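Local coordinates for protein gamma-hexachlorocyclohexane dehydrochlorinase (Sphingomonas paucimobilis, PDB 3A76) that catalyses two successive dehydrochlorinations of the pollutant gamma-hexachlorocyclohexane (lindane), by way of pentachlorocyclohexene, to a tetrachlorocyclohexadiene, at residues D39-V44 with A131-E136. Residues are numbered along the deposited sequence; the frame is centred on the assembly and turned at random.
Sequences DKLIAV and AVFTDE
Leu41, on helix 22-45, meets the ring of Phe133, on strand 125-140, through a single methyl: CD1 of Leu41 lies 4.0 Å from CE1 of Phe133 and equally far from CZ, at the outer end of the ring, with the two side chains inclined to each other. A looser approach comes from the amino group of Lys40, whose NZ is 4.4 Å from CE2 of Phe133. One ring is thus met at two neighbouring places, by a methyl and, more loosely, by a lysine amino group, and both approach it obliquely. The gap is long, since even the nearest alpha carbons, those of Lys40 and Phe133, stand 11.4 Å apart, and only 92 Å² is buried between the segments. Phe133 covers much of that distance: its ring carbon CG sits opposite the carbonyl carbon (chi1 -62°), and the ring reaches from the strand toward the helix. Lys40 reaches out from its own side, and its chain turns about the CG-CD bond (chi3 91°), which swings NZ round beside the ring. The pair illustrates how long side chains, in place of close backbone packing, can bridge a helix and a sheet.

Further out, Arg149 makes a cation-pi contact with Phe133 and a salt bridge with OD1 of Asp135. Its charge also lies close to that of Lys40, a proximity the carboxylate of Asp135 would probably ease. A bound spermidine comes near Phe133, while Leu41 packs close to His93 and Asp45, the inferred proton acceptor and a second inferred active-site residue; the contact therefore probably forms part of the lining of the active-site pocket of this SnoaL-like fold. Strand 125-140 runs between strands 107-120 and 143-158 of the curved mixed sheet, and helix 22-45 packs against the concave face, the side to which Phe133 points, with Asn97 of a second subunit packed against Leu41.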
loop_
_atom_site.group_PDB
_atom_site.type_symbol
_atom_site.label_atom_id
_atom_site.label_comp_id
_atom_site.label_asym_id
_atom_site.label_seq_id
_atom_site.Cartn_x
_atom_site.Cartn_y
_atom_site.Cartn_z
ATOM N N ASP B 39 12.098 -1.359 3.202
ATOM C CA ASP B 39 13.239 -2.285 3.449
ATOM C C ASP B 39 12.999 -3.281 4.560
ATOM O O ASP B 39 13.370 -4.444 4.443
ATOM C CB ASP B 39 14.513 -1.527 3.795
ATOM C CG ASP B 39 15.144 -0.866 2.603
ATOM O OD1 ASP B 39 14.862 -1.298 1.472
ATOM O OD2 ASP B 39 15.923 0.092 2.799
ATOM N N LYS B 40 12.394 -2.834 5.656
ATOM C CA LYS B 40 12.193 -3.747 6.758
ATOM C C LYS B 40 11.341 -4.895 6.282
ATOM O O LYS B 40 11.667 -6.049 6.522
ATOM C CB LYS B 40 11.539 -3.084 7.981
ATOM C CG LYS B 40 11.999 -3.757 9.271
ATOM C CD LYS B 40 10.936 -3.925 10.311
ATOM C CE LYS B 40 10.247 -5.274 10.158
ATOM N NZ LYS B 40 9.114 -5.385 11.110
ATOM N N LEU B 41 10.241 -4.559 5.610
ATOM C CA LEU B 41 9.284 -5.546 5.124
ATOM C C LEU B 41 9.905 -6.480 4.069
ATOM O O LEU B 41 9.802 -7.700 4.172
ATOM C CB LEU B 41 8.057 -4.818 4.573
ATOM C CG LEU B 41 6.897 -4.448 5.511
ATOM C CD1 LEU B 41 7.175 -4.556 7.037
ATOM C CD2 LEU B 41 6.304 -3.112 5.114
ATOM N N ILE B 42 10.569 -5.894 3.084
ATOM C CA ILE B 42 11.235 -6.655 2.016
ATOM C C ILE B 42 12.262 -7.632 2.597
ATOM O O ILE B 42 12.316 -8.808 2.197
ATOM C CB ILE B 42 11.912 -5.698 0.997
ATOM C CG1 ILE B 42 10.837 -4.897 0.243
ATOM C CG2 ILE B 42 12.813 -6.485 0.004
ATOM C CD1 ILE B 42 11.317 -3.564 -0.335
ATOM N N ALA B 43 13.048 -7.151 3.565
ATOM C CA ALA B 43 14.129 -7.948 4.125
ATOM C C ALA B 43 13.574 -9.140 4.874
ATOM O O ALA B 43 14.154 -10.225 4.841
ATOM C CB ALA B 43 15.019 -7.104 5.028
ATOM N N VAL B 44 12.442 -8.944 5.533
ATOM C CA VAL B 44 11.793 -10.033 6.245
ATOM C C VAL B 44 11.188 -11.050 5.257
ATOM O O VAL B 44 11.315 -12.262 5.440
ATOM C CB VAL B 44 10.700 -9.507 7.207
ATOM C CG1 VAL B 44 9.758 -10.633 7.605
ATOM C CG2 VAL B 44 11.324 -8.848 8.441
ATOM N N ALA B 131 -1.551 -5.394 11.399
ATOM C CA ALA B 131 -0.752 -4.843 12.478
ATOM C C ALA B 131 -0.471 -3.364 12.306
ATOM O O ALA B 131 -0.485 -2.845 11.199
ATOM C CB ALA B 131 0.564 -5.640 12.665
ATOM N N VAL B 132 -0.241 -2.691 13.426
ATOM C CA VAL B 132 0.141 -1.294 13.442
ATOM C C VAL B 132 1.615 -1.174 13.838
ATOM O O VAL B 132 2.082 -1.847 14.787
ATOM C CB VAL B 132 -0.791 -0.479 14.397
ATOM C CG1 VAL B 132 -0.249 0.945 14.664
ATOM C CG2 VAL B 132 -2.186 -0.409 13.812
ATOM N N PHE B 133 2.344 -0.340 13.099
ATOM C CA PHE B 133 3.710 0.024 13.457
ATOM C C PHE B 133 3.750 1.401 14.131
ATOM O O PHE B 133 3.173 2.364 13.621
ATOM C CB PHE B 133 4.608 0.027 12.212
ATOM C CG PHE B 133 4.721 -1.318 11.528
ATOM C CD1 PHE B 133 4.602 -1.420 10.147
ATOM C CD2 PHE B 133 4.954 -2.475 12.262
ATOM C CE1 PHE B 133 4.729 -2.660 9.509
ATOM C CE2 PHE B 133 5.067 -3.728 11.633
ATOM C CZ PHE B 133 4.957 -3.816 10.259
ATOM N N THR B 134 4.413 1.478 15.289
ATOM C CA THR B 134 4.685 2.747 15.957
ATOM C C THR B 134 6.200 2.838 15.946
ATOM O O THR B 134 6.891 2.007 16.541
ATOM C CB THR B 134 4.139 2.784 17.407
ATOM O OG1 THR B 134 2.804 2.261 17.430
ATOM C CG2 THR B 134 4.127 4.223 17.975
ATOM N N ASP B 135 6.711 3.825 15.224
ATOM C CA ASP B 135 8.121 3.888 14.917
ATOM C C ASP B 135 8.741 5.210 15.345
ATOM O O ASP B 135 8.058 6.245 15.425
ATOM C CB ASP B 135 8.344 3.718 13.402
ATOM C CG ASP B 135 7.911 2.357 12.876
ATOM O OD1 ASP B 135 7.544 2.281 11.680
ATOM O OD2 ASP B 135 7.954 1.368 13.635
ATOM N N GLU B 136 10.046 5.152 15.598
ATOM C CA GLU B 136 10.873 6.332 15.756
ATOM C C GLU B 136 12.051 6.165 14.840
ATOM O O GLU B 136 12.631 5.078 14.772
ATOM C CB GLU B 136 11.380 6.454 17.182
ATOM C CG GLU B 136 10.327 6.762 18.232
ATOM C CD GLU B 136 10.938 6.781 19.623
ATOM O OE1 GLU B 136 10.219 6.493 20.595
ATOM O OE2 GLU B 136 12.158 7.053 19.732
#